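Local coordinates for protein formate-dependent phosphoribosylglycinamide formyltransferase (Mycobacterium tuberculosis H37Rv, PDB 6KHR) that belongs to the ATP-grasp superfamily, built around a large antiparallel sheet, and is modelled as an assembly of two chains, at residues L225-V230 and I247-A252; L240-A245 and L336-L341; L257-P262 and G346-I351; V377-V382 and T395-A400. All blocks are in the same frame, centred on the assembly; numbering follows the deposited sequence.

Interaction 1. Residues L225-V230 and I247-A252; sequences LVTMIV and IGHRDA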
loop_
_atom_site.group_PDB
_atom_site.type_symbol
_atom_site.label_atom_id
_atom_site.label_comp_id
_atom_site.label_asym_id
_atom_site.label_seq_id
_atom_site.Cartn_x
_atom_site.Cartn_y
_atom_site.Cartn_z
ATOM N N LEU A 225 9.105 -20.582 13.344
ATOM C CA LEU A 225 8.000 -19.748 13.765
ATOM C C LEU A 225 7.195 -19.347 12.533
ATOM O O LEU A 225 7.748 -19.048 11.470
ATOM C CB LEU A 225 8.506 -18.519 14.505
ATOM C CG LEU A 225 9.429 -18.917 15.656
ATOM C CD1 LEU A 225 9.938 -17.690 16.407
ATOM C CD2 LEU A 225 8.781 -19.925 16.602
ATOM N N VAL A 226 5.876 -19.363 12.673
ATOM C CA VAL A 226 4.977 -19.110 11.555
ATOM C C VAL A 226 3.823 -18.238 12.026
ATOM O O VAL A 226 3.246 -18.465 13.095
ATOM C CB VAL A 226 4.476 -20.431 10.937
ATOM C CG1 VAL A 226 3.149 -20.237 10.243
ATOM C CG2 VAL A 226 5.513 -20.951 9.948
ATOM N N THR A 227 3.494 -17.229 11.229
ATOM C CA THR A 227 2.304 -16.425 11.455
ATOM C C THR A 227 1.210 -16.823 10.461
ATOM O O THR A 227 1.409 -16.752 9.246
ATOM C CB THR A 227 2.621 -14.938 11.346
ATOM O OG1 THR A 227 3.653 -14.602 12.285
ATOM C CG2 THR A 227 1.365 -14.111 11.642
ATOM N N MET A 228 0.066 -17.262 10.997
ATOM C CA MET A 228 -1.144 -17.530 10.218
ATOM C C MET A 228 -2.046 -16.314 10.328
ATOM O O MET A 228 -2.549 -16.010 11.416
ATOM C CB MET A 228 -1.876 -18.766 10.725
ATOM C CG MET A 228 -1.069 -20.032 10.712
ATOM S SD MET A 228 -0.936 -20.677 9.038
ATOM C CE MET A 228 -2.697 -20.675 8.631
ATOM N N ILE A 229 -2.213 -15.598 9.221
ATOM C CA ILE A 229 -3.107 -14.455 9.179
ATOM C C ILE A 229 -4.470 -14.972 8.792
ATOM O O ILE A 229 -4.625 -15.530 7.700
ATOM C CB ILE A 229 -2.654 -13.394 8.172
ATOM C CG1 ILE A 229 -1.286 -12.820 8.539
ATOM C CG2 ILE A 229 -3.711 -12.276 8.132
ATOM C CD1 ILE A 229 -1.312 -11.962 9.742
ATOM N N VAL A 230 -5.450 -14.771 9.677
ATOM C CA VAL A 230 -6.826 -15.175 9.441
ATOM C C VAL A 230 -7.676 -13.919 9.314
ATOM O O VAL A 230 -7.543 -12.973 10.102
ATOM C CB VAL A 230 -7.347 -16.083 10.565
ATOM C CG1 VAL A 230 -8.730 -16.508 10.239
ATOM C CG2 VAL A 230 -6.440 -17.282 10.745
ATOM N N ILE A 247 3.250 -17.329 6.986
ATOM C CA ILE A 247 4.342 -16.367 7.000
ATOM C C ILE A 247 5.378 -16.884 7.988
ATOM O O ILE A 247 5.075 -17.047 9.179
ATOM C CB ILE A 247 3.847 -14.959 7.366
ATOM C CG1 ILE A 247 2.895 -14.419 6.302
ATOM C CG2 ILE A 247 5.010 -13.957 7.526
ATOM C CD1 ILE A 247 2.321 -13.035 6.722
ATOM N N GLY A 248 6.587 -17.198 7.487
ATOM C CA GLY A 248 7.697 -17.567 8.355
ATOM C C GLY A 248 8.424 -16.328 8.854
ATOM O O GLY A 248 8.545 -15.330 8.141
ATOM N N HIS A 249 8.908 -16.386 10.095
ATOM C CA HIS A 249 9.615 -15.235 10.649
ATOM C C HIS A 249 10.608 -15.678 11.714
ATOM O O HIS A 249 10.592 -16.820 12.181
ATOM C CB HIS A 249 8.652 -14.178 11.216
ATOM C CG HIS A 249 7.805 -14.648 12.359
ATOM N ND1 HIS A 249 8.213 -14.571 13.677
ATOM C CD2 HIS A 249 6.549 -15.164 12.386
ATOM C CE1 HIS A 249 7.252 -15.031 14.459
ATOM N NE2 HIS A 249 6.235 -15.405 13.700
ATOM N N ARG A 250 11.490 -14.744 12.080
ATOM C CA ARG A 250 12.598 -15.006 12.992
ATOM C C ARG A 250 13.359 -13.715 13.277
ATOM O O ARG A 250 13.352 -12.774 12.475
ATOM C CB ARG A 250 13.556 -16.061 12.423
ATOM C CG ARG A 250 14.652 -15.511 11.542
ATOM C CD ARG A 250 15.631 -16.604 11.234
ATOM N NE ARG A 250 16.516 -16.193 10.159
ATOM C CZ ARG A 250 17.612 -15.469 10.331
ATOM N NH1 ARG A 250 17.977 -15.083 11.551
ATOM N NH2 ARG A 250 18.343 -15.132 9.275
ATOM N N ASP A 251 14.073 -13.727 14.396
ATOM C CA ASP A 251 14.925 -12.608 14.850
ATOM C C ASP A 251 16.223 -12.662 14.058
ATOM O O ASP A 251 16.802 -13.701 13.987
ATOM C CB ASP A 251 15.106 -12.639 16.358
ATOM C CG ASP A 251 13.860 -12.168 17.071
ATOM O OD1 ASP A 251 13.140 -11.347 16.502
ATOM O OD2 ASP A 251 13.619 -12.629 18.182
ATOM N N ALA A 252 16.643 -11.531 13.520
ATOM C CA ALA A 252 17.831 -11.513 12.660
ATOM C C ALA A 252 18.989 -10.804 13.342
ATOM O O ALA A 252 18.782 -10.170 14.366
ATOM C CB ALA A 252 17.481 -10.847 11.371
#
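Thr227 and Ile247 carry the regular part of this antiparallel pairing. Thr227 N donates to Ile247 O at 2.6 Å. Ile247 N returns a bond to Thr227 O at 3.0 Å. Val226 and Gly248 follow as a non-hydrogen-bonded pair. Here Gly248 CA makes a CA-H...O contact with Leu225 O at 3.4 Å. The pairing loosens at Leu225 and His249, where His249 N donates to Leu225 O at 3.2 Å. The strand directions lie 138° apart, so the pairing is strongly twisted.

The aromatic contact involves His249 and Leu225. CG of His249 sits between its backbone N and carbonyl carbon (chi1 62°), which brings the ring under Leu225 CB. That carbon lies over one ring face, 4.0 Å from the centroid, a CH-pi contact displaced toward the rim. Apolar packing adds Ile229 CG1 against Ile247 CD1 at 4.0 Å.

Polar ends meet on the same face as the ring. Thr227 OG1 approaches the ring obliquely. Glu293 is hydrogen-bonded to both, OE1 to Thr227 OG1 and OE2 to His249 NE2; Ser313 OG is a further partner of Thr227 OG1.

Strand 288-297 flanks strand 224-235 on its other side, and strand 256-261 flanks 238-252. Helix 267-284 packs on Met228 and Val230.

Interaction 2. Residues L240-A245 and L336-L341; sequences LIEFCA and LAVDTL
Leu240 to Cys244 and Ala337 to Thr340 run side by side, their end-to-end directions 22° apart. They are not paired as strands. The nearest backbones are those of Cys244 and Thr340, with CA atoms 5.4 Å apart. A water there bridges the two segments, accepting from Ala245 N at 3.1 Å and donating to Thr340 O at 2.6 Å.

Thr340 supplies the direct hydrogen bond. Its OG1 donates to Phe243 O at 3.0 Å, from above the carbonyl plane. With chi1 at 55°, the hydroxyl takes that bond while the methyl CG2 is turned to Glu242 and Cys244. Thr340 CG2 touches Glu242 CB at 3.6 Å and Cys244 SG at 3.7 Å. Glu242 bends at chi2, and its CG slides past Val338 CG2 in the opposite sense, at 3.8 Å. Leu240 CD1 covers the peptide between Ala337 and Val338, 3.8 Å from Val338 N.

Asp339 points elsewhere. Its OD1 accepts from Leu341 N, forming an Asx turn, while OD2 pairs with Arg322. Leu375 and Glu379 of the second subunit pack on this loop. The contact thus lays the connection between helix 325-334 and strand 346-351 along strand 238-252 of the large antiparallel sheet, through side chains and water.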
loop_
_atom_site.group_PDB
_atom_site.type_symbol
_atom_site.label_atom_id
_atom_site.label_comp_id
_atom_site.label_asym_id
_atom_site.label_seq_id
_atom_site.Cartn_x
_atom_site.Cartn_y
_atom_site.Cartn_z
ATOM N N LEU A 240 -17.319 -14.616 5.724
ATOM C CA LEU A 240 -16.147 -15.174 5.076
ATOM C C LEU A 240 -15.093 -15.461 6.135
ATOM O O LEU A 240 -14.918 -14.673 7.072
ATOM C CB LEU A 240 -15.571 -14.206 4.046
ATOM C CG LEU A 240 -16.419 -13.761 2.860
ATOM C CD1 LEU A 240 -15.627 -12.793 2.003
ATOM C CD2 LEU A 240 -16.855 -14.963 2.044
ATOM N N ILE A 241 -14.383 -16.580 5.995
ATOM C CA ILE A 241 -13.174 -16.791 6.786
ATOM C C ILE A 241 -12.057 -17.280 5.861
ATOM O O ILE A 241 -12.119 -18.398 5.338
ATOM C CB ILE A 241 -13.386 -17.748 7.963
ATOM C CG1 ILE A 241 -12.053 -18.001 8.666
ATOM C CG2 ILE A 241 -14.054 -19.030 7.512
ATOM C CD1 ILE A 241 -12.183 -18.172 10.179
ATOM N N GLU A 242 -11.040 -16.439 5.658
ATOM C CA GLU A 242 -9.945 -16.682 4.734
ATOM C C GLU A 242 -8.645 -16.863 5.497
ATOM O O GLU A 242 -8.435 -16.258 6.552
ATOM C CB GLU A 242 -9.768 -15.516 3.766
ATOM C CG GLU A 242 -11.024 -15.063 3.088
ATOM C CD GLU A 242 -11.188 -15.702 1.744
ATOM O OE1 GLU A 242 -11.275 -16.947 1.695
ATOM O OE2 GLU A 242 -11.208 -14.964 0.738
ATOM N N PHE A 243 -7.751 -17.671 4.928
ATOM C CA PHE A 243 -6.427 -17.889 5.487
ATOM C C PHE A 243 -5.363 -17.348 4.542
ATOM O O PHE A 243 -5.395 -17.595 3.337
ATOM C CB PHE A 243 -6.186 -19.372 5.757
ATOM C CG PHE A 243 -7.154 -19.967 6.730
ATOM C CD1 PHE A 243 -8.377 -20.445 6.306
ATOM C CD2 PHE A 243 -6.839 -20.045 8.078
ATOM C CE1 PHE A 243 -9.275 -20.991 7.205
ATOM C CE2 PHE A 243 -7.720 -20.590 8.976
ATOM C CZ PHE A 243 -8.945 -21.067 8.544
ATOM N N CYS A 244 -4.411 -16.622 5.087
ATOM C CA CYS A 244 -3.307 -16.266 4.227
ATOM C C CYS A 244 -2.346 -17.450 4.104
ATOM O O CYS A 244 -2.484 -18.461 4.793
ATOM C CB CYS A 244 -2.639 -15.012 4.759
ATOM S SG CYS A 244 -3.755 -13.595 4.549
ATOM N N ALA A 245 -1.413 -17.351 3.159
ATOM C CA ALA A 245 -0.321 -18.317 3.103
ATOM C C ALA A 245 0.566 -18.137 4.330
ATOM O O ALA A 245 0.794 -17.004 4.765
ATOM C CB ALA A 245 0.513 -18.162 1.820
ATOM N N LEU A 336 -16.550 -5.929 3.973
ATOM C CA LEU A 336 -16.492 -6.143 2.540
ATOM C C LEU A 336 -15.764 -7.451 2.222
ATOM O O LEU A 336 -15.043 -8.010 3.053
ATOM C CB LEU A 336 -15.796 -4.952 1.865
ATOM C CG LEU A 336 -16.414 -3.592 2.217
ATOM C CD1 LEU A 336 -15.503 -2.435 1.798
ATOM C CD2 LEU A 336 -17.797 -3.447 1.582
ATOM N N ALA A 337 -15.954 -7.924 0.991
ATOM C CA ALA A 337 -15.340 -9.162 0.533
ATOM C C ALA A 337 -13.819 -9.057 0.482
ATOM O O ALA A 337 -13.249 -7.983 0.263
ATOM C CB ALA A 337 -15.872 -9.533 -0.849
ATOM N N VAL A 338 -13.162 -10.199 0.688
ATOM C CA VAL A 338 -11.710 -10.280 0.629
ATOM C C VAL A 338 -11.302 -11.562 -0.077
ATOM O O VAL A 338 -12.088 -12.496 -0.235
ATOM C CB VAL A 338 -11.045 -10.226 2.025
ATOM C CG1 VAL A 338 -11.226 -8.866 2.671
ATOM C CG2 VAL A 338 -11.581 -11.323 2.920
ATOM N N ASP A 339 -10.049 -11.582 -0.519
ATOM C CA ASP A 339 -9.370 -12.787 -0.957
ATOM C C ASP A 339 -7.972 -12.735 -0.369
ATOM O O ASP A 339 -7.552 -11.707 0.164
ATOM C CB ASP A 339 -9.330 -12.919 -2.493
ATOM C CG ASP A 339 -8.483 -11.821 -3.180
ATOM O OD1 ASP A 339 -7.262 -11.730 -2.920
ATOM O OD2 ASP A 339 -9.039 -11.061 -4.009
ATOM N N THR A 340 -7.243 -13.845 -0.486
ATOM C CA THR A 340 -5.902 -13.958 0.063
ATOM C C THR A 340 -4.892 -14.362 -1.008
ATOM O O THR A 340 -3.856 -14.946 -0.698
ATOM C CB THR A 340 -5.871 -14.931 1.247
ATOM O OG1 THR A 340 -6.402 -16.214 0.864
ATOM C CG2 THR A 340 -6.665 -14.370 2.417
ATOM N N LEU A 341 -5.146 -13.988 -2.261
ATOM C CA LEU A 341 -4.220 -14.274 -3.354
ATOM C C LEU A 341 -2.844 -13.659 -3.113
ATOM O O LEU A 341 -2.724 -12.519 -2.663
ATOM C CB LEU A 341 -4.781 -13.745 -4.672
ATOM C CG LEU A 341 -6.227 -14.141 -5.000
ATOM C CD1 LEU A 341 -6.761 -13.337 -6.187
ATOM C CD2 LEU A 341 -6.331 -15.634 -5.265
HETATM O O HOH W 1 -1.968 -15.161 1.010
#

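Interaction 3. Residues L257-P262 and G346-I351; sequences LESWQP and GAARVI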
loop_
_atom_site.group_PDB
_atom_site.type_symbol
_atom_site.label_atom_id
_atom_site.label_comp_id
_atom_site.label_asym_id
_atom_site.label_seq_id
_atom_site.Cartn_x
_atom_site.Cartn_y
_atom_site.Cartn_z
ATOM N N LEU A 257 13.659 -7.887 12.732
ATOM C CA LEU A 257 12.837 -9.053 12.483
ATOM C C LEU A 257 12.841 -9.354 10.984
ATOM O O LEU A 257 12.783 -8.440 10.157
ATOM C CB LEU A 257 11.425 -8.829 13.016
ATOM C CG LEU A 257 10.365 -9.853 12.595
ATOM C CD1 LEU A 257 10.590 -11.215 13.226
ATOM C CD2 LEU A 257 8.962 -9.333 12.902
ATOM N N GLU A 258 12.994 -10.635 10.647
ATOM C CA GLU A 258 12.913 -11.124 9.276
ATOM C C GLU A 258 11.639 -11.941 9.106
ATOM O O GLU A 258 11.288 -12.740 9.966
ATOM C CB GLU A 258 14.127 -11.980 8.899
ATOM C CG GLU A 258 14.096 -12.480 7.446
ATOM C CD GLU A 258 15.203 -13.494 7.094
ATOM O OE1 GLU A 258 15.926 -13.964 7.999
ATOM O OE2 GLU A 258 15.350 -13.830 5.896
ATOM N N SER A 259 10.935 -11.724 8.005
ATOM C CA SER A 259 9.780 -12.541 7.675
ATOM C C SER A 259 9.821 -12.845 6.185
ATOM O O SER A 259 10.593 -12.245 5.427
ATOM C CB SER A 259 8.458 -11.853 8.057
ATOM O OG SER A 259 8.179 -10.752 7.208
ATOM N N TRP A 260 8.963 -13.773 5.767
ATOM C CA TRP A 260 8.928 -14.234 4.387
ATOM C C TRP A 260 7.644 -15.046 4.199
ATOM O O TRP A 260 7.099 -15.599 5.162
ATOM C CB TRP A 260 10.198 -15.059 4.031
ATOM C CG TRP A 260 10.402 -16.297 4.906
ATOM C CD1 TRP A 260 9.874 -17.548 4.694
ATOM C CD2 TRP A 260 11.158 -16.391 6.134
ATOM N NE1 TRP A 260 10.261 -18.410 5.698
ATOM C CE2 TRP A 260 11.039 -17.734 6.600
ATOM C CE3 TRP A 260 11.909 -15.480 6.895
ATOM C CZ2 TRP A 260 11.651 -18.184 7.785
ATOM C CZ3 TRP A 260 12.531 -15.938 8.089
ATOM C CH2 TRP A 260 12.398 -17.276 8.505
ATOM N N GLN A 261 7.182 -15.114 2.946
ATOM C CA GLN A 261 5.883 -15.672 2.578
ATOM C C GLN A 261 5.985 -16.168 1.144
ATOM O O GLN A 261 6.432 -15.407 0.277
ATOM C CB GLN A 261 4.769 -14.630 2.681
ATOM C CG GLN A 261 3.389 -15.188 2.517
ATOM C CD GLN A 261 2.317 -14.103 2.405
ATOM O OE1 GLN A 261 2.487 -13.110 1.689
ATOM N NE2 GLN A 261 1.204 -14.293 3.114
ATOM N N PRO A 262 5.588 -17.411 0.857
ATOM C CA PRO A 262 5.062 -18.391 1.802
ATOM C C PRO A 262 6.133 -19.261 2.457
ATOM O O PRO A 262 7.144 -19.547 1.839
ATOM C CB PRO A 262 4.155 -19.253 0.919
ATOM C CG PRO A 262 4.806 -19.227 -0.445
ATOM C CD PRO A 262 5.635 -17.952 -0.514
ATOM N N GLY A 346 7.998 -13.344 -1.160
ATOM C CA GLY A 346 8.596 -12.108 -0.699
ATOM C C GLY A 346 9.259 -12.281 0.649
ATOM O O GLY A 346 9.105 -13.306 1.304
ATOM N N ALA A 347 10.009 -11.259 1.055
ATOM C CA ALA A 347 10.572 -11.231 2.400
ATOM C C ALA A 347 10.618 -9.802 2.893
ATOM O O ALA A 347 10.580 -8.848 2.114
ATOM C CB ALA A 347 11.984 -11.833 2.468
ATOM N N ALA A 348 10.714 -9.658 4.203
ATOM C CA ALA A 348 10.770 -8.333 4.783
ATOM C C ALA A 348 11.727 -8.334 5.960
ATOM O O ALA A 348 12.003 -9.361 6.581
ATOM C CB ALA A 348 9.383 -7.849 5.228
ATOM N N ARG A 349 12.215 -7.150 6.273
ATOM C CA ARG A 349 13.080 -6.969 7.420
ATOM C C ARG A 349 12.627 -5.698 8.105
ATOM O O ARG A 349 12.675 -4.621 7.501
ATOM C CB ARG A 349 14.546 -6.896 6.998
ATOM C CG ARG A 349 15.192 -8.257 7.015
ATOM C CD ARG A 349 16.566 -8.273 6.423
ATOM N NE ARG A 349 16.998 -9.650 6.227
ATOM C CZ ARG A 349 17.865 -10.278 7.011
ATOM N NH1 ARG A 349 18.414 -9.628 8.025
ATOM N NH2 ARG A 349 18.197 -11.538 6.760
ATOM N N VAL A 350 12.136 -5.827 9.333
ATOM C CA VAL A 350 11.733 -4.670 10.114
ATOM C C VAL A 350 12.916 -4.261 10.975
ATOM O O VAL A 350 13.339 -5.018 11.853
ATOM C CB VAL A 350 10.488 -4.958 10.966
ATOM C CG1 VAL A 350 10.116 -3.721 11.778
ATOM C CG2 VAL A 350 9.315 -5.378 10.080
ATOM N N ILE A 351 13.451 -3.067 10.706
ATOM C CA ILE A 351 14.542 -2.457 11.451
ATOM C C ILE A 351 13.971 -1.620 12.587
ATOM O O ILE A 351 12.943 -0.959 12.418
ATOM C CB ILE A 351 15.394 -1.604 10.500
ATOM C CG1 ILE A 351 16.069 -2.492 9.444
ATOM C CG2 ILE A 351 16.419 -0.793 11.255
ATOM C CD1 ILE A 351 15.682 -2.161 8.006
HETATM O O HOH W 2 15.682 -11.145 4.589
#
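Gly346 opens the pairing against Gln261. Its N donates to Gln261 O at 3.0 Å, and its O accepts from Gln261 N. Gly346 O also lies near Trp260 CA, in a CA-H...O contact.

Ala347 faces Trp260 in a non-hydrogen-bonded pair, with Ala347 CB against Trp260 CB at 4.0 Å. A chi1 of 59° lifts the indole off the partner strand. It forms a cation-pi contact with Arg403, and its NE1 bonds Gln263.

Ala348 exchanges two backbone bonds with Ser259. Ala348 N reaches Ser259 O at 2.9 Å, and Ser259 N reaches Ala348 O at 3.0 Å. Ala348 CB packs on Ser259 OG at 3.7 Å, while that hydroxyl is bonded to Ser313 O.

Arg349 extends across the same face as Glu258. Glu258 OE1 is 3.5 Å from Arg349 NH2, but well out of the guanidinium plane, so this salt bridge rests on charge alone. A water in that plane completes the link. It accepts from Arg349 NE at 2.6 Å and donates to Glu258 OE2 at 3.0 Å. Glu258 also pairs with Arg403 and Arg250, a cluster that would probably keep it ionised.

Val350 closes with Leu257 by a further pair of backbone bonds, and their CB atoms meet on the face of Ser259 and Ala348. The Ile351 backbone is hydrogen-bonded to Gly390, on the next strand. This is a regular antiparallel ladder inside the large sheet, joining strand 256-261 of the ATP-grasp region to the C-terminal strands.

Interaction 4. Residues V377-V382 and T395-A400; sequences VPESDV and TAPEVA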
loop_
_atom_site.group_PDB
_atom_site.type_symbol
_atom_site.label_atom_id
_atom_site.label_comp_id
_atom_site.label_asym_id
_atom_site.label_seq_id
_atom_site.Cartn_x
_atom_site.Cartn_y
_atom_site.Cartn_z
ATOM N N VAL A 377 18.792 -2.879 -5.584
ATOM C CA VAL A 377 18.494 -4.323 -5.483
ATOM C C VAL A 377 17.206 -4.607 -6.233
ATOM O O VAL A 377 16.234 -3.981 -5.959
ATOM C CB VAL A 377 18.329 -4.685 -4.006
ATOM C CG1 VAL A 377 17.714 -6.045 -3.815
ATOM C CG2 VAL A 377 19.618 -4.553 -3.248
ATOM N N PRO A 378 17.184 -5.554 -7.177
ATOM C CA PRO A 378 15.977 -5.881 -7.916
ATOM C C PRO A 378 14.738 -6.310 -7.119
ATOM O O PRO A 378 14.851 -6.977 -6.167
ATOM C CB PRO A 378 16.395 -7.013 -8.841
ATOM C CG PRO A 378 17.709 -7.469 -8.323
ATOM C CD PRO A 378 18.336 -6.292 -7.632
ATOM N N GLU A 379 13.579 -5.814 -7.549
ATOM C CA GLU A 379 12.220 -6.063 -7.016
ATOM C C GLU A 379 12.136 -5.613 -5.571
ATOM O O GLU A 379 11.407 -6.184 -4.846
ATOM C CB GLU A 379 11.841 -7.531 -7.145
ATOM C CG GLU A 379 11.315 -7.960 -8.488
ATOM C CD GLU A 379 10.839 -9.399 -8.576
ATOM O OE1 GLU A 379 9.743 -9.699 -8.120
ATOM O OE2 GLU A 379 11.558 -10.208 -9.129
ATOM N N SER A 380 12.815 -4.552 -5.226
ATOM C CA SER A 380 12.852 -4.112 -3.829
ATOM C C SER A 380 11.951 -2.913 -3.566
ATOM O O SER A 380 11.581 -2.226 -4.465
ATOM C CB SER A 380 14.259 -3.869 -3.419
ATOM O OG SER A 380 14.853 -2.831 -4.148
ATOM N N ASP A 381 11.576 -2.768 -2.315
ATOM C CA ASP A 381 10.776 -1.625 -1.857
ATOM C C ASP A 381 11.208 -1.282 -0.444
ATOM O O ASP A 381 11.856 -2.044 0.192
ATOM C CB ASP A 381 9.280 -1.869 -1.973
ATOM C CG ASP A 381 8.504 -0.596 -2.241
ATOM O OD1 ASP A 381 9.130 0.463 -2.356
ATOM O OD2 ASP A 381 7.286 -0.676 -2.324
ATOM N N VAL A 382 10.746 -0.140 0.014
ATOM C CA VAL A 382 11.126 0.349 1.357
ATOM C C VAL A 382 9.989 1.200 1.921
ATOM O O VAL A 382 9.241 1.691 1.163
ATOM C CB VAL A 382 12.463 1.093 1.225
ATOM C CG1 VAL A 382 12.595 2.314 2.080
ATOM C CG2 VAL A 382 13.617 0.188 1.478
ATOM N N THR A 395 10.688 -8.903 -3.426
ATOM C CA THR A 395 10.022 -10.091 -3.925
ATOM C C THR A 395 10.932 -10.748 -4.946
ATOM O O THR A 395 11.938 -10.182 -5.341
ATOM C CB THR A 395 8.645 -9.770 -4.532
ATOM O OG1 THR A 395 8.789 -8.754 -5.535
ATOM C CG2 THR A 395 7.649 -9.322 -3.414
ATOM N N ALA A 396 10.559 -11.940 -5.384
ATOM C CA ALA A 396 11.376 -12.782 -6.248
ATOM C C ALA A 396 10.559 -13.992 -6.661
ATOM O O ALA A 396 9.524 -14.292 -6.035
ATOM C CB ALA A 396 12.635 -13.246 -5.519
ATOM N N PRO A 397 10.978 -14.718 -7.695
ATOM C CA PRO A 397 10.317 -15.999 -7.994
ATOM C C PRO A 397 10.519 -17.034 -6.920
ATOM O O PRO A 397 9.775 -18.016 -6.903
ATOM C CB PRO A 397 10.955 -16.446 -9.314
ATOM C CG PRO A 397 11.506 -15.205 -9.921
ATOM C CD PRO A 397 11.868 -14.277 -8.777
ATOM N N GLU A 398 11.487 -16.872 -6.020
ATOM C CA GLU A 398 11.665 -17.825 -4.930
ATOM C C GLU A 398 11.901 -17.097 -3.621
ATOM O O GLU A 398 12.492 -16.007 -3.587
ATOM C CB GLU A 398 12.823 -18.783 -5.176
ATOM C CG GLU A 398 12.523 -19.874 -6.164
ATOM C CD GLU A 398 12.605 -19.380 -7.596
ATOM O OE1 GLU A 398 13.552 -18.614 -7.928
ATOM O OE2 GLU A 398 11.706 -19.744 -8.382
ATOM N N VAL A 399 11.425 -17.721 -2.541
ATOM C CA VAL A 399 11.582 -17.137 -1.212
ATOM C C VAL A 399 13.052 -16.923 -0.910
ATOM O O VAL A 399 13.439 -15.906 -0.321
ATOM C CB VAL A 399 10.904 -18.024 -0.147
ATOM C CG1 VAL A 399 11.237 -17.532 1.243
ATOM C CG2 VAL A 399 9.414 -18.018 -0.355
ATOM N N ALA A 400 13.892 -17.860 -1.346
ATOM C CA ALA A 400 15.313 -17.789 -1.038
ATOM C C ALA A 400 15.942 -16.545 -1.651
ATOM O O ALA A 400 16.701 -15.831 -0.983
ATOM C CB ALA A 400 16.008 -19.055 -1.534
#
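This is a short polar contact between Glu379, in a turn, and Thr395, at the end of the neighbouring strand. It sits where the C-terminal hairpin of strands 380-384 and 390-395 begins and ends, at the edge of the large sheet. Glu379 is the third residue of a type II turn from Val377 to Ser380, and its positive phi (61°) suits that place. Ser380 OG ties the turn, donating to Val377 O at 2.6 Å.

Two hydrogen bonds join Glu379 and Thr395. Thr395 N donates to Glu379 O at 3.2 Å. Thr395 OG1 donates to Glu379 OE1 at 2.9 Å, on the anti side and out of the carboxylate plane. The two side chains cross at about a right angle. Glu379 is extended beyond CG (chi2 -175°), which carries its carboxylate past Thr395 toward Ala396 and Pro397. Glu379 CB lies 3.2 Å from Thr395 O. Beyond Pro397, Glu398 takes the N-cap position of helix 399-413.

Arg405 of that helix pairs with Glu379 OE2 and also bonds Thr395 O. Arg331 of the second subunit bonds Ser380 O. With a hydroxyl on one oxygen and an arginine on the other, the Glu379 carboxylate is probably held against rotation and likely ionised.

From the N terminus, interaction 1 closes first, folding 225-230 and 247-252 into a hairpin. Interaction 2 begins inside that hairpin, at 240-245, and reaches forward to 336-341, so the two cross. Interaction 3 opens at 257-262 and ends at 346-351, crossing interaction 2 in turn. Interactions 2 and 3 thus close long loops that hold helices 267-284 and 325-334. Interaction 4 follows in series and closes only a short loop near the C terminus. All four reach the same large sheet. Val399 of interaction 4 packs on Trp260 and Pro262 of interaction 3. Interactions 2 and 4 both touch the second subunit.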